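Local coordinates for protein imelysin (Bacteroides ovatus ATCC 8483, PDB 3OYV) that probably takes part in bacterial iron uptake as an imelysin-like, mostly helical metal-binding protein assigned to the outer membrane, at residues A[92-97]-A[189-194]; A[108-113]-A[184-189]. All blocks are in the same frame, centred on the assembly; numbering follows the deposited sequence. Where two conformers were deposited one is given.

Contact 1. Residues A[92-97]-A[189-194]; sequences AKIGDP and NETVAA
Two methyl groups press together where helix 71-102 meets the first turns of helix 189-214: Ile94 CG2 stands 3.5 Å from Thr191 CG2, tighter than carbons usually pack. Both methyls lie anti to their own backbone N, and the two side chains run alongside each other, pointing opposite ways. This brings Ile94 CG2 within 4.0 Å of Thr191 O as well. The other branch of Ile94, extended through chi2 of 174°, sends CD1 to Ala194 CB, a looser touch at 4.3 Å. Around this pair, Phe182 touches both Ile94 and Thr191, and Ile175 of helix 158-177 touches both Ile94 and Ala194. Thr191 turns its OG1 away from Ile94, within hydrogen-bonding reach of Ile186 O and His185 O, which must share its one proton if it donates to them; it also pairs with Ser188 OG. The first helix widens into a pi-type turn at 92-94, which includes Ile94, while neighbouring Lys93 runs off to a salt bridge with Glu286. The join between the helices is therefore purely apolar, and the buried threonine hydroxyl is satisfied by the loop and N-cap leading into its own helix, with its methyl left to do the touching.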
loop_
_atom_site.group_PDB
_atom_site.type_symbol
_atom_site.label_atom_id
_atom_site.label_comp_id
_atom_site.label_asym_id
_atom_site.label_seq_id
_atom_site.Cartn_x
_atom_site.Cartn_y
_atom_site.Cartn_z
ATOM N N ALA A 92 -13.398 5.034 0.965
ATOM C CA ALA A 92 -12.724 5.802 -0.083
ATOM C C ALA A 92 -12.375 4.961 -1.301
ATOM O O ALA A 92 -12.846 5.233 -2.417
ATOM C CB ALA A 92 -11.491 6.512 0.448
ATOM N N LYS A 93 -11.576 3.923 -1.117
ATOM C CA LYS A 93 -11.143 3.143 -2.279
ATOM C C LYS A 93 -12.335 2.497 -3.008
ATOM O O LYS A 93 -12.422 2.529 -4.247
ATOM C CB LYS A 93 -10.076 2.110 -1.899
ATOM C CG LYS A 93 -8.819 2.716 -1.288
ATOM C CD LYS A 93 -7.744 1.664 -1.021
ATOM C CE LYS A 93 -6.513 2.217 -0.330
ATOM N NZ LYS A 93 -5.346 1.324 -0.559
ATOM N N ILE A 94 -13.249 1.912 -2.247
ATOM C CA ILE A 94 -14.459 1.315 -2.811
ATOM C C ILE A 94 -15.601 2.347 -2.854
ATOM O O ILE A 94 -16.284 2.527 -3.884
ATOM C CB ILE A 94 -14.882 0.036 -2.029
ATOM C CG1 ILE A 94 -13.721 -0.964 -2.048
ATOM C CG2 ILE A 94 -16.208 -0.560 -2.631
ATOM C CD1 ILE A 94 -13.987 -2.192 -1.189
ATOM N N GLY A 95 -15.782 3.059 -1.759
ATOM C CA GLY A 95 -16.906 3.957 -1.579
ATOM C C GLY A 95 -16.958 5.163 -2.487
ATOM O O GLY A 95 -18.044 5.574 -2.925
ATOM N N ASP A 96 -15.819 5.780 -2.759
ATOM C CA ASP A 96 -15.836 6.962 -3.630
ATOM C C ASP A 96 -16.307 6.616 -5.043
ATOM O O ASP A 96 -17.229 7.259 -5.562
ATOM C CB ASP A 96 -14.511 7.717 -3.612
ATOM C CG ASP A 96 -14.273 8.451 -2.319
ATOM O OD1 ASP A 96 -15.235 8.667 -1.550
ATOM O OD2 ASP A 96 -13.101 8.852 -2.090
ATOM N N PRO A 97 -15.690 5.613 -5.685
ATOM C CA PRO A 97 -16.242 5.231 -6.991
ATOM C C PRO A 97 -17.720 4.816 -6.929
ATOM O O PRO A 97 -18.509 5.166 -7.815
ATOM C CB PRO A 97 -15.302 4.108 -7.456
ATOM C CG PRO A 97 -14.054 4.349 -6.714
ATOM C CD PRO A 97 -14.429 4.900 -5.394
ATOM N N ASN A 189 -24.086 -5.580 -6.174
ATOM C CA ASN A 189 -24.416 -5.932 -4.800
ATOM C C ASN A 189 -23.167 -6.316 -4.013
ATOM O O ASN A 189 -23.066 -6.051 -2.835
ATOM C CB ASN A 189 -25.413 -7.087 -4.768
ATOM C CG ASN A 189 -26.786 -6.701 -5.311
ATOM O OD1 ASN A 189 -27.178 -5.543 -5.255
ATOM N ND2 ASN A 189 -27.513 -7.685 -5.811
ATOM N N GLU A 190 -22.235 -6.953 -4.688
ATOM C CA GLU A 190 -20.973 -7.339 -4.032
ATOM C C GLU A 190 -20.130 -6.135 -3.589
ATOM O O GLU A 190 -19.533 -6.134 -2.506
ATOM C CB GLU A 190 -20.197 -8.299 -4.914
ATOM C CG GLU A 190 -20.915 -9.625 -5.181
ATOM C CD GLU A 190 -21.784 -9.639 -6.447
ATOM O OE1 GLU A 190 -22.141 -8.568 -6.959
ATOM O OE2 GLU A 190 -22.099 -10.741 -6.923
ATOM N N THR A 191 -20.132 -5.062 -4.367
ATOM C CA THR A 191 -19.502 -3.810 -3.935
ATOM C C THR A 191 -20.058 -3.288 -2.603
ATOM O O THR A 191 -19.292 -2.939 -1.680
ATOM C CB THR A 191 -19.638 -2.729 -5.011
ATOM O OG1 THR A 191 -19.006 -3.208 -6.197
ATOM C CG2 THR A 191 -18.985 -1.417 -4.545
ATOM N N VAL A 192 -21.381 -3.573 -2.593
ATOM C CA VAL A 192 -22.212 -3.358 -1.460
ATOM C C VAL A 192 -21.823 -4.314 -0.356
ATOM O O VAL A 192 -21.521 -3.854 0.718
ATOM C CB VAL A 192 -23.717 -3.347 -1.744
ATOM C CG1 VAL A 192 -24.452 -3.095 -0.433
ATOM C CG2 VAL A 192 -24.021 -2.265 -2.764
ATOM N N ALA A 193 -21.777 -5.616 -0.614
ATOM C CA ALA A 193 -21.360 -6.556 0.411
ATOM C C ALA A 193 -19.916 -6.279 0.881
ATOM O O ALA A 193 -19.621 -6.420 2.068
ATOM C CB ALA A 193 -21.519 -7.969 -0.069
ATOM N N ALA A 194 -19.016 -5.887 -0.025
ATOM C CA ALA A 194 -17.633 -5.596 0.366
ATOM C C ALA A 194 -17.557 -4.346 1.240
ATOM O O ALA A 194 -16.862 -4.342 2.254
ATOM C CB ALA A 194 -16.727 -5.449 -0.846
#

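Contact 2. Residues A[108-113]-A[184-189]; sequences EALYAV and NHIPSN
Ile186 CD1 is met by the side chains of Ala109, Leu110 and Val113. Its chi1 of -66° sets CG1 beside the backbone N, and a nearly straight chi2 of 170° carries CD1 outward from the loop to the far helix, so this one carbon makes all of the closest touches. Ala109 CB comes within 4.0 Å of Ile186 CD1. Val113 uses CG2, the branch beside its backbone N, and approaches Ile186 CD1 to 3.8 Å, the two side chains passing flank to flank with their ends heading in opposite senses. From Leu110 it is CD1 that reaches Ile186 CD1, at 3.9 Å; its side chain leaves the helix off to one flank, and the branch then comes round to meet the isoleucine methyl at an angle. Tyr101 of helix 71-102 also touches Ile186.

The parts joined are the short helix 106-111, with the residues that follow it, and the loop that leads from helix 158-177 to helix 189-214 in this mainly alpha-helical fold. That loop makes a type I beta turn from His185 to Ser188, with Ile186 and Pro187 at its corners, and Ser188 then takes the N-cap position of helix 189-214.

Hydrogen bonds around the apolar contact hold each backbone in shape. The turn is closed by Ser188 N bonding to His185 O at 3.1 Å. Across from it, Ala109 O accepts from Ala112 N at 3.1 Å while also lying 3.8 Å from Ile186 CD1, a plain van der Waals approach. Arg183, just ahead of the loop segment, links the two sides: its NE hydrogen bonds to Leu110 O, and its guanidinium makes a cation-pi contact with Tyr111.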
loop_
_atom_site.group_PDB
_atom_site.type_symbol
_atom_site.label_atom_id
_atom_site.label_comp_id
_atom_site.label_asym_id
_atom_site.label_seq_id
_atom_site.Cartn_x
_atom_site.Cartn_y
_atom_site.Cartn_z
ATOM N N GLU A 108 -16.700 9.343 -14.343
ATOM C CA GLU A 108 -15.818 9.777 -13.265
ATOM C C GLU A 108 -15.536 8.599 -12.325
ATOM O O GLU A 108 -14.402 8.402 -11.902
ATOM C CB GLU A 108 -16.435 10.939 -12.499
ATOM C CG GLU A 108 -15.443 11.658 -11.628
ATOM C CD GLU A 108 -16.037 12.790 -10.827
ATOM O OE1 GLU A 108 -17.175 13.190 -11.115
ATOM O OE2 GLU A 108 -15.347 13.272 -9.901
ATOM N N ALA A 109 -16.556 7.812 -12.002
ATOM C CA ALA A 109 -16.413 6.653 -11.112
ATOM C C ALA A 109 -15.386 5.655 -11.636
ATOM O O ALA A 109 -14.498 5.197 -10.898
ATOM C CB ALA A 109 -17.772 5.956 -10.909
ATOM N N LEU A 110 -15.515 5.301 -12.913
ATOM C CA LEU A 110 -14.643 4.319 -13.517
ATOM C C LEU A 110 -13.174 4.744 -13.420
ATOM O O LEU A 110 -12.284 3.921 -13.130
ATOM C CB LEU A 110 -15.021 4.046 -14.983
ATOM C CG LEU A 110 -15.916 2.803 -15.210
ATOM C CD1 LEU A 110 -17.229 2.836 -14.480
ATOM C CD2 LEU A 110 -16.142 2.557 -16.714
ATOM N N TYR A 111 -12.913 6.020 -13.655
ATOM C CA TYR A 111 -11.539 6.528 -13.666
ATOM C C TYR A 111 -11.009 6.882 -12.289
ATOM O O TYR A 111 -9.827 7.208 -12.152
ATOM C CB TYR A 111 -11.400 7.682 -14.669
ATOM C CG TYR A 111 -11.515 7.182 -16.090
ATOM C CD1 TYR A 111 -10.416 6.662 -16.740
ATOM C CD2 TYR A 111 -12.721 7.204 -16.776
ATOM C CE1 TYR A 111 -10.519 6.164 -18.034
ATOM C CE2 TYR A 111 -12.843 6.711 -18.070
ATOM C CZ TYR A 111 -11.737 6.192 -18.697
ATOM O OH TYR A 111 -11.826 5.692 -19.967
ATOM N N ALA A 112 -11.857 6.756 -11.263
ATOM C CA ALA A 112 -11.459 7.000 -9.877
ATOM C C ALA A 112 -10.898 5.761 -9.168
ATOM O O ALA A 112 -10.432 5.878 -8.050
ATOM C CB ALA A 112 -12.660 7.547 -9.072
ATOM N N VAL A 113 -11.050 4.587 -9.784
ATOM C CA VAL A 113 -10.715 3.321 -9.120
ATOM C C VAL A 113 -9.190 3.109 -9.005
ATOM O O VAL A 113 -8.501 2.872 -10.006
ATOM C CB VAL A 113 -11.365 2.142 -9.856
ATOM C CG1 VAL A 113 -10.945 0.777 -9.249
ATOM C CG2 VAL A 113 -12.920 2.265 -9.810
ATOM N N ASN A 184 -15.373 -2.545 -13.510
ATOM C CA ASN A 184 -16.515 -2.846 -14.399
ATOM C C ASN A 184 -17.757 -3.312 -13.660
ATOM O O ASN A 184 -18.765 -3.654 -14.294
ATOM C CB ASN A 184 -16.156 -3.903 -15.458
ATOM C CG ASN A 184 -15.184 -3.392 -16.500
ATOM O OD1 ASN A 184 -14.960 -2.211 -16.592
ATOM N ND2 ASN A 184 -14.591 -4.307 -17.283
ATOM N N HIS A 185 -17.679 -3.352 -12.333
ATOM C CA HIS A 185 -18.773 -3.831 -11.476
ATOM C C HIS A 185 -19.002 -2.946 -10.257
ATOM O O HIS A 185 -19.378 -3.421 -9.184
ATOM C CB HIS A 185 -18.468 -5.268 -11.048
ATOM C CG HIS A 185 -18.369 -6.194 -12.193
ATOM N ND1 HIS A 185 -17.182 -6.539 -12.795
ATOM C CD2 HIS A 185 -19.342 -6.817 -12.889
ATOM C CE1 HIS A 185 -17.432 -7.332 -13.821
ATOM N NE2 HIS A 185 -18.732 -7.521 -13.895
ATOM N N ILE A 186 -18.803 -1.648 -10.430
ATOM C CA ILE A 186 -18.906 -0.732 -9.331
ATOM C C ILE A 186 -20.295 -0.784 -8.648
ATOM O O ILE A 186 -20.329 -0.940 -7.446
ATOM C CB ILE A 186 -18.523 0.690 -9.733
ATOM C CG1 ILE A 186 -17.032 0.771 -10.110
ATOM C CG2 ILE A 186 -18.894 1.689 -8.657
ATOM C CD1 ILE A 186 -16.610 2.095 -10.745
ATOM N N PRO A 187 -21.426 -0.792 -9.393
ATOM C CA PRO A 187 -22.715 -0.742 -8.682
ATOM C C PRO A 187 -23.170 -2.087 -8.133
ATOM O O PRO A 187 -24.270 -2.173 -7.620
ATOM C CB PRO A 187 -23.661 -0.187 -9.743
ATOM C CG PRO A 187 -23.058 -0.655 -11.049
ATOM C CD PRO A 187 -21.568 -0.493 -10.822
ATOM N N SER A 188 -22.369 -3.136 -8.248
ATOM C CA SER A 188 -22.810 -4.488 -7.910
ATOM C C SER A 188 -23.197 -4.626 -6.441
ATOM O O SER A 188 -22.739 -3.870 -5.587
ATOM C CB SER A 188 -21.728 -5.497 -8.244
ATOM O OG SER A 188 -20.648 -5.415 -7.319
ATOM N N ASN A 189 -24.086 -5.580 -6.174
ATOM C CA ASN A 189 -24.416 -5.932 -4.800
ATOM C C ASN A 189 -23.167 -6.316 -4.013
ATOM O O ASN A 189 -23.066 -6.051 -2.835
ATOM C CB ASN A 189 -25.413 -7.087 -4.768
ATOM C CG ASN A 189 -26.786 -6.701 -5.311
ATOM O OD1 ASN A 189 -27.178 -5.543 -5.255
ATOM N ND2 ASN A 189 -27.513 -7.685 -5.811
#

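Overall arrangement
Contact 1 and contact 2 lie with their centres about 8 Å apart on the same side of the chain's centre, and they form one continuous patch. Asn189 belongs to both, since the loop of contact 2 runs directly into the helix of contact 1, and the Thr191 hydroxyl joins the two along that strip. On the other side, helix 71-102 is followed in the chain by helix 106-111. Here Pro97 O bridges the contacts, 3.3 Å from Ala109 CB and 3.6 Å from Ile186 CG2. Lys93, next to Ile94 in the chain, hydrogen bonds through NZ to an unidentified ligand, probably from the crystallisation liquor.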